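Local coordinates for protein peptidoglycan D,D-transpeptidase FtsI (Yersinia pestis, PDB 6SYN) that probably cross-links peptidoglycan stem peptides during cell division as a class B penicillin-binding protein, the D,D-transpeptidase PBP-3, with a beta-lactam-derived ligand bound in its transpeptidase pocket, at residues Asn468-Leu473 with Met506-Asp511; Ala207-Val212 with Ala497-Val502; Leu473-Asn478 with Ala492-Ala497; Gly462-Ser467 with Gly501-Met506. All blocks are in the same frame, centred on the assembly; numbering follows the deposited sequence.

Contact 1 (Asn468-Leu473 with Met506-Asp511)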
loop_
_atom_site.group_PDB
_atom_site.type_symbol
_atom_site.label_atom_id
_atom_site.label_comp_id
_atom_site.label_asym_id
_atom_site.label_seq_id
_atom_site.Cartn_x
_atom_site.Cartn_y
_atom_site.Cartn_z
ATOM N N ASN A 468 3.395 -23.068 -6.973
ATOM C CA ASN A 468 1.918 -22.948 -7.021
ATOM C C ASN A 468 1.571 -21.663 -6.278
ATOM O O ASN A 468 1.153 -21.709 -5.123
ATOM C CB ASN A 468 1.268 -24.190 -6.407
ATOM C CG ASN A 468 -0.203 -24.343 -6.729
ATOM O OD1 ASN A 468 -0.783 -23.549 -7.464
ATOM N ND2 ASN A 468 -0.809 -25.385 -6.191
ATOM N N PRO A 469 1.827 -20.479 -6.880
ATOM C CA PRO A 469 1.649 -19.206 -6.189
ATOM C C PRO A 469 0.237 -19.049 -5.617
ATOM O O PRO A 469 -0.715 -19.393 -6.292
ATOM C CB PRO A 469 1.883 -18.147 -7.274
ATOM C CG PRO A 469 2.753 -18.845 -8.295
ATOM C CD PRO A 469 2.313 -20.294 -8.256
ATOM N N ARG A 470 0.160 -18.542 -4.389
ATOM C CA ARG A 470 -1.106 -18.254 -3.677
ATOM C C ARG A 470 -1.199 -16.751 -3.405
ATOM O O ARG A 470 -2.320 -16.208 -3.474
ATOM C CB ARG A 470 -1.163 -19.089 -2.393
ATOM C CG ARG A 470 -1.513 -20.551 -2.637
ATOM C CD ARG A 470 -2.979 -20.736 -2.992
ATOM N NE ARG A 470 -3.832 -20.236 -1.918
ATOM C CZ ARG A 470 -4.197 -20.933 -0.843
ATOM N NH1 ARG A 470 -3.802 -22.187 -0.691
ATOM N NH2 ARG A 470 -4.959 -20.373 0.082
ATOM N N PHE A 471 -0.064 -16.099 -3.139
ATOM C CA PHE A 471 -0.007 -14.696 -2.662
ATOM C C PHE A 471 0.965 -13.887 -3.516
ATOM O O PHE A 471 2.144 -14.260 -3.628
ATOM C CB PHE A 471 0.395 -14.671 -1.190
ATOM C CG PHE A 471 -0.384 -15.659 -0.363
ATOM C CD1 PHE A 471 -1.749 -15.500 -0.181
ATOM C CD2 PHE A 471 0.235 -16.762 0.198
ATOM C CE1 PHE A 471 -2.474 -16.411 0.570
ATOM C CE2 PHE A 471 -0.491 -17.669 0.951
ATOM C CZ PHE A 471 -1.842 -17.495 1.133
ATOM N N ALA A 472 0.452 -12.814 -4.111
ATOM C CA ALA A 472 1.255 -11.714 -4.678
ATOM C C ALA A 472 1.497 -10.702 -3.556
ATOM O O ALA A 472 0.540 -10.408 -2.809
ATOM C CB ALA A 472 0.552 -11.106 -5.864
ATOM N N LEU A 473 2.741 -10.242 -3.413
ATOM C CA LEU A 473 3.133 -9.180 -2.450
ATOM C C LEU A 473 3.984 -8.136 -3.174
ATOM O O LEU A 473 4.892 -8.535 -3.923
ATOM C CB LEU A 473 3.899 -9.807 -1.282
ATOM C CG LEU A 473 4.446 -8.833 -0.240
ATOM C CD1 LEU A 473 3.340 -7.963 0.342
ATOM C CD2 LEU A 473 5.163 -9.589 0.870
ATOM N N MET A 506 -1.203 -19.044 6.998
ATOM C CA MET A 506 -2.172 -19.631 6.036
ATOM C C MET A 506 -1.892 -21.126 5.829
ATOM O O MET A 506 -2.531 -21.717 4.931
ATOM C CB MET A 506 -2.086 -18.882 4.702
ATOM C CG MET A 506 -2.455 -17.413 4.830
ATOM S SD MET A 506 -4.076 -17.195 5.614
ATOM C CE MET A 506 -5.138 -17.810 4.311
ATOM N N ASN A 507 -0.985 -21.704 6.629
ATOM C CA ASN A 507 -0.674 -23.157 6.707
ATOM C C ASN A 507 -0.351 -23.718 5.319
ATOM O O ASN A 507 -0.969 -24.735 4.949
ATOM C CB ASN A 507 -1.833 -23.953 7.317
ATOM C CG ASN A 507 -2.197 -23.534 8.726
ATOM O OD1 ASN A 507 -1.325 -23.282 9.556
ATOM N ND2 ASN A 507 -3.488 -23.482 9.011
ATOM N N ILE A 508 0.578 -23.104 4.578
ATOM C CA ILE A 508 0.934 -23.540 3.192
ATOM C C ILE A 508 2.064 -24.572 3.260
ATOM O O ILE A 508 3.101 -24.274 3.877
ATOM C CB ILE A 508 1.309 -22.348 2.291
ATOM C CG1 ILE A 508 0.220 -21.270 2.276
ATOM C CG2 ILE A 508 1.646 -22.825 0.884
ATOM C CD1 ILE A 508 -1.120 -21.737 1.742
ATOM N N GLU A 509 1.857 -25.735 2.634
ATOM C CA GLU A 509 2.853 -26.835 2.535
ATOM C C GLU A 509 4.133 -26.263 1.931
ATOM O O GLU A 509 4.104 -25.702 0.839
ATOM C CB GLU A 509 2.296 -27.998 1.706
ATOM C CG GLU A 509 2.921 -29.350 2.037
ATOM C CD GLU A 509 2.296 -30.101 3.209
ATOM O OE1 GLU A 509 1.049 -30.221 3.245
ATOM O OE2 GLU A 509 3.059 -30.575 4.087
ATOM N N PRO A 510 5.277 -26.338 2.649
ATOM C CA PRO A 510 6.579 -25.936 2.108
ATOM C C PRO A 510 6.906 -26.522 0.726
ATOM O O PRO A 510 6.263 -27.467 0.326
ATOM C CB PRO A 510 7.567 -26.475 3.152
ATOM C CG PRO A 510 6.791 -26.433 4.446
ATOM C CD PRO A 510 5.366 -26.764 4.054
ATOM N N ASP A 511 7.936 -25.973 0.075
ATOM C CA ASP A 511 8.117 -25.983 -1.401
ATOM C C ASP A 511 9.475 -26.578 -1.811
ATOM O O ASP A 511 9.600 -26.963 -2.989
ATOM C CB ASP A 511 7.964 -24.557 -1.938
ATOM C CG ASP A 511 7.094 -24.445 -3.175
ATOM O OD1 ASP A 511 6.315 -25.384 -3.429
ATOM O OD2 ASP A 511 7.205 -23.425 -3.874
#
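The ring of Phe471 overlaps the side chains of Met506 and Ile508 where the last helix of the penicillin-binding transpeptidase fold runs out beside its antiparallel sheet. Two motifs frame the meeting. Arg470 and Phe471 both face Ala464 of the neighbouring strand and form a classic beta bulge. Asn507, with positive phi, is the C-prime residue of a Schellman motif in which Ile508 N returns to Leu503 O and Asn507 N to Arg504 O. That turn ends helix 492-505 and brings Ile508 back toward the sheet.

Phe471 is met differently by its two partners. Ile508 CG1 comes to the ring edge, in plane, 3.9 Å from Phe471 CE2. Met506 CG approaches Phe471 CZ obliquely at 3.7 Å, its chain bent at chi2 and chi3. One ring face is covered from within its own segment by Arg470 CB, 3.6 Å above the plane of the Phe471 ring, over its centre. With chi1 near -47°, Phe471 CG lies opposite the carbonyl carbon, which directs the ring toward the turn.

Bends at chi2 and chi3 turn a face of the Arg470 guanidinium to Ile508. Beyond the apolar patch, the Asp511 carboxylate is hydrogen-bonded to Ser467, and Ile508 O to the hydroxyl of Tyr434. Over that guanidinium face sits Ile508 CD1, 3.6 Å from Arg470 NH1.

Contact 2 (Ala207-Val212 with Ala497-Val502)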
loop_
_atom_site.group_PDB
_atom_site.type_symbol
_atom_site.label_atom_id
_atom_site.label_comp_id
_atom_site.label_asym_id
_atom_site.label_seq_id
_atom_site.Cartn_x
_atom_site.Cartn_y
_atom_site.Cartn_z
ATOM N N ALA A 207 2.924 -1.671 1.576
ATOM C CA ALA A 207 2.918 -3.117 1.275
ATOM C C ALA A 207 1.498 -3.503 0.865
ATOM O O ALA A 207 0.561 -3.177 1.624
ATOM C CB ALA A 207 3.380 -3.902 2.475
ATOM N N VAL A 208 1.349 -4.130 -0.304
ATOM C CA VAL A 208 0.054 -4.699 -0.775
ATOM C C VAL A 208 0.234 -6.210 -0.950
ATOM O O VAL A 208 1.214 -6.619 -1.603
ATOM C CB VAL A 208 -0.442 -4.016 -2.064
ATOM C CG1 VAL A 208 -1.774 -4.589 -2.527
ATOM C CG2 VAL A 208 -0.549 -2.512 -1.891
ATOM N N LEU A 209 -0.687 -6.982 -0.364
ATOM C CA LEU A 209 -0.761 -8.463 -0.447
ATOM C C LEU A 209 -2.090 -8.852 -1.101
ATOM O O LEU A 209 -3.150 -8.498 -0.545
ATOM C CB LEU A 209 -0.671 -9.042 0.966
ATOM C CG LEU A 209 -0.637 -10.566 1.047
ATOM C CD1 LEU A 209 0.731 -11.094 0.652
ATOM C CD2 LEU A 209 -1.016 -11.033 2.444
ATOM N N VAL A 210 -2.031 -9.581 -2.216
ATOM C CA VAL A 210 -3.221 -9.959 -3.032
ATOM C C VAL A 210 -3.262 -11.483 -3.175
ATOM O O VAL A 210 -2.207 -12.090 -3.428
ATOM C CB VAL A 210 -3.196 -9.268 -4.407
ATOM C CG1 VAL A 210 -4.407 -9.648 -5.252
ATOM C CG2 VAL A 210 -3.086 -7.758 -4.262
ATOM N N ASP A 211 -4.455 -12.054 -3.004
ATOM C CA ASP A 211 -4.766 -13.466 -3.325
ATOM C C ASP A 211 -4.652 -13.634 -4.841
ATOM O O ASP A 211 -5.327 -12.890 -5.579
ATOM C CB ASP A 211 -6.158 -13.846 -2.821
ATOM C CG ASP A 211 -6.341 -15.338 -2.621
ATOM O OD1 ASP A 211 -6.126 -16.092 -3.591
ATOM O OD2 ASP A 211 -6.680 -15.733 -1.490
ATOM N N VAL A 212 -3.832 -14.586 -5.277
ATOM C CA VAL A 212 -3.507 -14.851 -6.710
ATOM C C VAL A 212 -4.757 -15.364 -7.452
ATOM O O VAL A 212 -4.902 -15.057 -8.654
ATOM C CB VAL A 212 -2.322 -15.835 -6.771
ATOM C CG1 VAL A 212 -2.101 -16.399 -8.163
ATOM C CG2 VAL A 212 -1.047 -15.193 -6.236
ATOM N N ALA A 497 10.266 -11.361 5.375
ATOM C CA ALA A 497 9.602 -11.357 6.698
ATOM C C ALA A 497 8.080 -11.469 6.532
ATOM O O ALA A 497 7.469 -12.274 7.261
ATOM C CB ALA A 497 9.981 -10.108 7.457
ATOM N N ILE A 498 7.481 -10.690 5.623
ATOM C CA ILE A 498 5.995 -10.640 5.449
ATOM C C ILE A 498 5.520 -11.941 4.790
ATOM O O ILE A 498 4.593 -12.558 5.327
ATOM C CB ILE A 498 5.548 -9.388 4.666
ATOM C CG1 ILE A 498 5.595 -8.137 5.551
ATOM C CG2 ILE A 498 4.162 -9.593 4.064
ATOM C CD1 ILE A 498 5.268 -6.843 4.841
ATOM N N MET A 499 6.138 -12.350 3.681
ATOM C CA MET A 499 5.706 -13.545 2.905
ATOM C C MET A 499 5.892 -14.820 3.741
ATOM O O MET A 499 5.045 -15.722 3.617
ATOM C CB MET A 499 6.467 -13.664 1.581
ATOM C CG MET A 499 5.858 -14.678 0.630
ATOM S SD MET A 499 4.053 -14.505 0.471
ATOM C CE MET A 499 3.938 -13.548 -1.041
ATOM N N GLY A 500 6.943 -14.875 4.569
ATOM C CA GLY A 500 7.220 -15.987 5.498
ATOM C C GLY A 500 6.059 -16.230 6.446
ATOM O O GLY A 500 5.504 -17.341 6.426
ATOM N N GLY A 501 5.705 -15.223 7.249
ATOM C CA GLY A 501 4.569 -15.267 8.189
ATOM C C GLY A 501 3.267 -15.595 7.476
ATOM O O GLY A 501 2.530 -16.473 7.962
ATOM N N VAL A 502 3.006 -14.948 6.340
ATOM C CA VAL A 502 1.806 -15.224 5.497
ATOM C C VAL A 502 1.721 -16.738 5.245
ATOM O O VAL A 502 0.725 -17.347 5.674
ATOM C CB VAL A 502 1.839 -14.418 4.185
ATOM C CG1 VAL A 502 0.832 -14.945 3.174
ATOM C CG2 VAL A 502 1.620 -12.932 4.435
#
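Leu209 and Val502 meet end to end, Leu209 CD2 touching Val502 CG2 at 3.8 Å, where helix 492-505 lies against the five-stranded antiparallel sheet of the transpeptidase domain. The strand and helix segments run in roughly the same direction, 33° apart, with their axes 11.1 Å from each other, a gap spanned entirely by side chains.

Leu209 has its CG opposite the backbone N (chi1 -176°), and the two methyls of its fork divide the work. While CD2 takes Val502, the other methyl, Leu209 CD1, faces Met499 CE at 4.4 Å. The CB of Met499 does not aim at the strand; the contact is made by the far end of its chain. Farther back along the strand, Ala207 CB points at the helix and is met by the end of Ile498, one turn before Val502.

Val189 of helix 183-199 touches both Ala207 and Ile498, so a second helix joins the same apolar layer. On the other side of the sheet, Val208 and Val210 pack on helix 370-381, leaving this strand buried between helical layers. Phe471 and Leu473 of the adjoining strand also touch Met499. Ala207 CB lies 4.2 Å from Ile498 CD1.

Contact 3 (Leu473-Asn478 with Ala492-Ala497)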
loop_
_atom_site.group_PDB
_atom_site.type_symbol
_atom_site.label_atom_id
_atom_site.label_comp_id
_atom_site.label_asym_id
_atom_site.label_seq_id
_atom_site.Cartn_x
_atom_site.Cartn_y
_atom_site.Cartn_z
ATOM N N LEU A 473 2.741 -10.242 -3.413
ATOM C CA LEU A 473 3.133 -9.180 -2.450
ATOM C C LEU A 473 3.984 -8.136 -3.174
ATOM O O LEU A 473 4.892 -8.535 -3.923
ATOM C CB LEU A 473 3.899 -9.807 -1.282
ATOM C CG LEU A 473 4.446 -8.833 -0.240
ATOM C CD1 LEU A 473 3.340 -7.963 0.342
ATOM C CD2 LEU A 473 5.163 -9.589 0.870
ATOM N N VAL A 474 3.662 -6.858 -2.964
ATOM C CA VAL A 474 4.509 -5.684 -3.327
ATOM C C VAL A 474 4.905 -4.966 -2.031
ATOM O O VAL A 474 4.062 -4.853 -1.115
ATOM C CB VAL A 474 3.790 -4.730 -4.304
ATOM C CG1 VAL A 474 4.541 -3.417 -4.486
ATOM C CG2 VAL A 474 3.526 -5.384 -5.651
ATOM N N VAL A 475 6.163 -4.528 -1.970
ATOM C CA VAL A 475 6.743 -3.655 -0.910
ATOM C C VAL A 475 7.566 -2.571 -1.622
ATOM O O VAL A 475 8.472 -2.935 -2.405
ATOM C CB VAL A 475 7.583 -4.486 0.080
ATOM C CG1 VAL A 475 8.197 -3.641 1.186
ATOM C CG2 VAL A 475 6.769 -5.620 0.678
ATOM N N VAL A 476 7.208 -1.299 -1.407
ATOM C CA VAL A 476 7.957 -0.096 -1.884
ATOM C C VAL A 476 8.275 0.770 -0.657
ATOM O O VAL A 476 7.332 1.123 0.073
ATOM C CB VAL A 476 7.177 0.688 -2.964
ATOM C CG1 VAL A 476 5.802 1.146 -2.493
ATOM C CG2 VAL A 476 7.969 1.876 -3.493
ATOM N N ILE A 477 9.559 1.048 -0.413
ATOM C CA ILE A 477 10.032 2.066 0.574
ATOM C C ILE A 477 10.370 3.327 -0.221
ATOM O O ILE A 477 11.277 3.272 -1.077
ATOM C CB ILE A 477 11.250 1.592 1.398
ATOM C CG1 ILE A 477 11.024 0.233 2.069
ATOM C CG2 ILE A 477 11.657 2.658 2.405
ATOM C CD1 ILE A 477 9.961 0.226 3.141
ATOM N N ASN A 478 9.667 4.419 0.068
ATOM C CA ASN A 478 9.814 5.709 -0.647
ATOM C C ASN A 478 10.824 6.567 0.126
ATOM O O ASN A 478 10.527 6.936 1.283
ATOM C CB ASN A 478 8.436 6.333 -0.879
ATOM C CG ASN A 478 8.477 7.824 -1.130
ATOM O OD1 ASN A 478 9.185 8.292 -2.019
ATOM N ND2 ASN A 478 7.704 8.570 -0.353
ATOM N N ALA A 492 13.614 -6.099 -0.068
ATOM C CA ALA A 492 13.787 -7.573 -0.125
ATOM C C ALA A 492 13.592 -8.194 1.258
ATOM O O ALA A 492 12.803 -9.122 1.402
ATOM C CB ALA A 492 15.136 -7.933 -0.703
ATOM N N PRO A 493 14.284 -7.725 2.325
ATOM C CA PRO A 493 14.162 -8.354 3.639
ATOM C C PRO A 493 12.749 -8.228 4.219
ATOM O O PRO A 493 12.282 -9.187 4.801
ATOM C CB PRO A 493 15.187 -7.628 4.532
ATOM C CG PRO A 493 15.519 -6.340 3.799
ATOM C CD PRO A 493 15.231 -6.597 2.335
ATOM N N VAL A 494 12.110 -7.069 4.038
ATOM C CA VAL A 494 10.719 -6.794 4.512
ATOM C C VAL A 494 9.753 -7.713 3.754
ATOM O O VAL A 494 8.786 -8.187 4.382
ATOM C CB VAL A 494 10.329 -5.312 4.348
ATOM C CG1 VAL A 494 8.894 -5.059 4.785
ATOM C CG2 VAL A 494 11.273 -4.391 5.100
ATOM N N PHE A 495 9.997 -7.949 2.461
ATOM C CA PHE A 495 9.213 -8.909 1.638
ATOM C C PHE A 495 9.327 -10.303 2.261
ATOM O O PHE A 495 8.292 -10.967 2.439
ATOM C CB PHE A 495 9.684 -8.926 0.182
ATOM C CG PHE A 495 8.919 -9.887 -0.694
ATOM C CD1 PHE A 495 9.096 -11.259 -0.571
ATOM C CD2 PHE A 495 8.014 -9.425 -1.637
ATOM C CE1 PHE A 495 8.396 -12.143 -1.378
ATOM C CE2 PHE A 495 7.316 -10.312 -2.444
ATOM C CZ PHE A 495 7.506 -11.669 -2.313
ATOM N N GLY A 496 10.555 -10.730 2.567
ATOM C CA GLY A 496 10.851 -12.063 3.124
ATOM C C GLY A 496 10.115 -12.293 4.432
ATOM O O GLY A 496 9.402 -13.312 4.540
ATOM N N ALA A 497 10.266 -11.361 5.375
ATOM C CA ALA A 497 9.602 -11.357 6.698
ATOM C C ALA A 497 8.080 -11.469 6.532
ATOM O O ALA A 497 7.469 -12.274 7.261
ATOM C CB ALA A 497 9.981 -10.108 7.457
#
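Leu473 and Phe495 form a CH-pi contact where the start of helix 492-505 packs on strand 471-478, the central strand of the five-stranded antiparallel sheet of the transpeptidase domain. Leu473 CD2 stands over one ring face, 4.0 Å from the Phe495 ring centroid and 20° off the ring normal, displaced toward the rim. Phe495 CG lies opposite the main-chain N (chi1 180°), which brings the ring to the strand although its CB does not aim there.

Apolar contacts make up the rest. Leu473 CB lies 3.6 Å from Phe495 CE2, extending the overlap toward the leucine backbone. Val475 and Val494 cross at a slant, their CG1 methyls 3.9 Å apart, and Val475 CG2 lies 4.4 Å from Phe495 CB.

As for backbone bonds, Gly496 N and Ala497 N bond back to Ala492 O and Pro493 O within the helix, while Leu473 and Val475 pair with Gly462 and Thr460 in strand 455-464. The strand and helix segments run roughly antiparallel, at 144°, with their axes 8.5 Å apart.

The Phe495 side chain is about 13 Å from the bound beta-lactam-derived ligand. Because the contacts between the segments are apolar, cohesion here rests on dispersion, methyl-to-ring contact and burial of apolar surface.

Contact 4 (Gly462-Ser467 with Gly501-Met506)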
loop_
_atom_site.group_PDB
_atom_site.type_symbol
_atom_site.label_atom_id
_atom_site.label_comp_id
_atom_site.label_asym_id
_atom_site.label_seq_id
_atom_site.Cartn_x
_atom_site.Cartn_y
_atom_site.Cartn_z
ATOM N N GLY A 462 6.773 -9.700 -5.741
ATOM C CA GLY A 462 6.910 -11.136 -6.021
ATOM C C GLY A 462 5.702 -11.950 -5.616
ATOM O O GLY A 462 4.662 -11.374 -5.219
ATOM N N VAL A 463 5.884 -13.264 -5.691
ATOM C CA VAL A 463 4.816 -14.297 -5.684
ATOM C C VAL A 463 5.365 -15.491 -4.897
ATOM O O VAL A 463 6.597 -15.655 -4.888
ATOM C CB VAL A 463 4.446 -14.614 -7.144
ATOM C CG1 VAL A 463 4.698 -16.059 -7.538
ATOM C CG2 VAL A 463 3.027 -14.191 -7.463
ATOM N N ALA A 464 4.503 -16.254 -4.223
ATOM C CA ALA A 464 4.903 -17.440 -3.431
ATOM C C ALA A 464 3.685 -18.280 -3.071
ATOM O O ALA A 464 2.568 -17.768 -3.041
ATOM C CB ALA A 464 5.638 -17.016 -2.187
ATOM N N PRO A 465 3.861 -19.605 -2.843
ATOM C CA PRO A 465 5.092 -20.315 -3.203
ATOM C C PRO A 465 5.263 -20.381 -4.728
ATOM O O PRO A 465 4.269 -20.378 -5.422
ATOM C CB PRO A 465 4.913 -21.732 -2.634
ATOM C CG PRO A 465 3.763 -21.607 -1.651
ATOM C CD PRO A 465 2.889 -20.488 -2.188
ATOM N N ALA A 466 6.499 -20.451 -5.221
ATOM C CA ALA A 466 6.802 -20.355 -6.669
ATOM C C ALA A 466 6.425 -21.650 -7.410
ATOM O O ALA A 466 6.468 -21.635 -8.652
ATOM C CB ALA A 466 8.250 -20.002 -6.873
ATOM N N SER A 467 6.081 -22.724 -6.691
ATOM C CA SER A 467 5.600 -24.011 -7.263
ATOM C C SER A 467 4.155 -23.856 -7.731
ATOM O O SER A 467 3.783 -24.461 -8.749
ATOM C CB SER A 467 5.688 -25.120 -6.257
ATOM O OG SER A 467 7.037 -25.367 -5.904
ATOM N N GLY A 501 5.705 -15.223 7.249
ATOM C CA GLY A 501 4.569 -15.267 8.189
ATOM C C GLY A 501 3.267 -15.595 7.476
ATOM O O GLY A 501 2.530 -16.473 7.962
ATOM N N VAL A 502 3.006 -14.948 6.340
ATOM C CA VAL A 502 1.806 -15.224 5.497
ATOM C C VAL A 502 1.721 -16.738 5.245
ATOM O O VAL A 502 0.725 -17.347 5.674
ATOM C CB VAL A 502 1.839 -14.418 4.185
ATOM C CG1 VAL A 502 0.832 -14.945 3.174
ATOM C CG2 VAL A 502 1.620 -12.932 4.435
ATOM N N LEU A 503 2.730 -17.321 4.587
ATOM C CA LEU A 503 2.749 -18.759 4.182
ATOM C C LEU A 503 2.460 -19.652 5.395
ATOM O O LEU A 503 1.738 -20.652 5.229
ATOM C CB LEU A 503 4.108 -19.103 3.564
ATOM C CG LEU A 503 4.329 -18.571 2.150
ATOM C CD1 LEU A 503 5.809 -18.453 1.829
ATOM C CD2 LEU A 503 3.625 -19.452 1.129
ATOM N N ARG A 504 3.002 -19.290 6.562
ATOM C CA ARG A 504 2.908 -20.079 7.820
ATOM C C ARG A 504 1.536 -19.875 8.477
ATOM O O ARG A 504 0.914 -20.890 8.849
ATOM C CB ARG A 504 4.058 -19.716 8.767
ATOM C CG ARG A 504 5.379 -20.391 8.421
ATOM C CD ARG A 504 5.256 -21.904 8.326
ATOM N NE ARG A 504 6.433 -22.715 8.006
ATOM C CZ ARG A 504 7.699 -22.311 7.845
ATOM N NH1 ARG A 504 8.622 -23.214 7.555
ATOM N NH2 ARG A 504 8.068 -21.045 7.958
ATOM N N THR A 505 1.085 -18.626 8.618
ATOM C CA THR A 505 -0.272 -18.281 9.120
ATOM C C THR A 505 -1.319 -19.069 8.327
ATOM O O THR A 505 -2.190 -19.693 8.947
ATOM C CB THR A 505 -0.572 -16.782 8.987
ATOM O OG1 THR A 505 0.434 -16.031 9.667
ATOM C CG2 THR A 505 -1.937 -16.416 9.533
ATOM N N MET A 506 -1.203 -19.044 6.998
ATOM C CA MET A 506 -2.172 -19.631 6.036
ATOM C C MET A 506 -1.892 -21.126 5.829
ATOM O O MET A 506 -2.531 -21.717 4.931
ATOM C CB MET A 506 -2.086 -18.882 4.702
ATOM C CG MET A 506 -2.455 -17.413 4.830
ATOM S SD MET A 506 -4.076 -17.195 5.614
ATOM C CE MET A 506 -5.138 -17.810 4.311
#
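Gly501 O is gripped twice by Thr505, whose backbone N and OG1 both lie 2.7 Å from Gly501 O. The hydroxyl donates from above the carbonyl plane, 54° out of it, beside the regular helical bond from the amide. This double hold ties the threonine side chain to the last turn of helix 492-505, the turn from which Leu503 points toward the sheet.

Leu503 carries the whole helix side of the contact, dividing its methyls between two residues at the end of strand 455-464. Leu503 CD2 comes to 3.5 Å from Pro465 CG, with CD of the same ring at nearly equal range, so the methyl rests against the CG-CD side of the proline. The other methyl, Leu503 CD1, meets Ala464 CB at 4.3 Å. With chi1 at -75°, the leucine CG lies opposite its carbonyl carbon, and the fork extends to the strand end.

A cis peptide joins Ala464 to Pro465, turning the chain as it leaves the strand. Pro465 also touches Ile508 beyond the helix, and Ala464 pairs through its backbone with Arg470 and Phe471. A C-terminal helix packed against an antiparallel sheet is typical of the penicillin-binding transpeptidase and serine beta-lactamase fold.

From the N terminus, strand 204-211 supplies the first segment, and contact 2 closes the longest loop when helix 492-505 returns to it 284 residues later. Within that loop, contact 4 opens at the end of strand 455-464, and contact 1 just after it, running into the start of strand 471-478. Contact 3 opens farther along this strand and closes first, at the start of the helix, so it nests inside the other three. Contacts 2 and 4 then end on the same stretch of helix, and contact 1 closes beyond it; contact 1 therefore crosses both contacts 2 and 4. Together the four fasten one C-terminal helix and its tail to three adjacent strands of a single sheet.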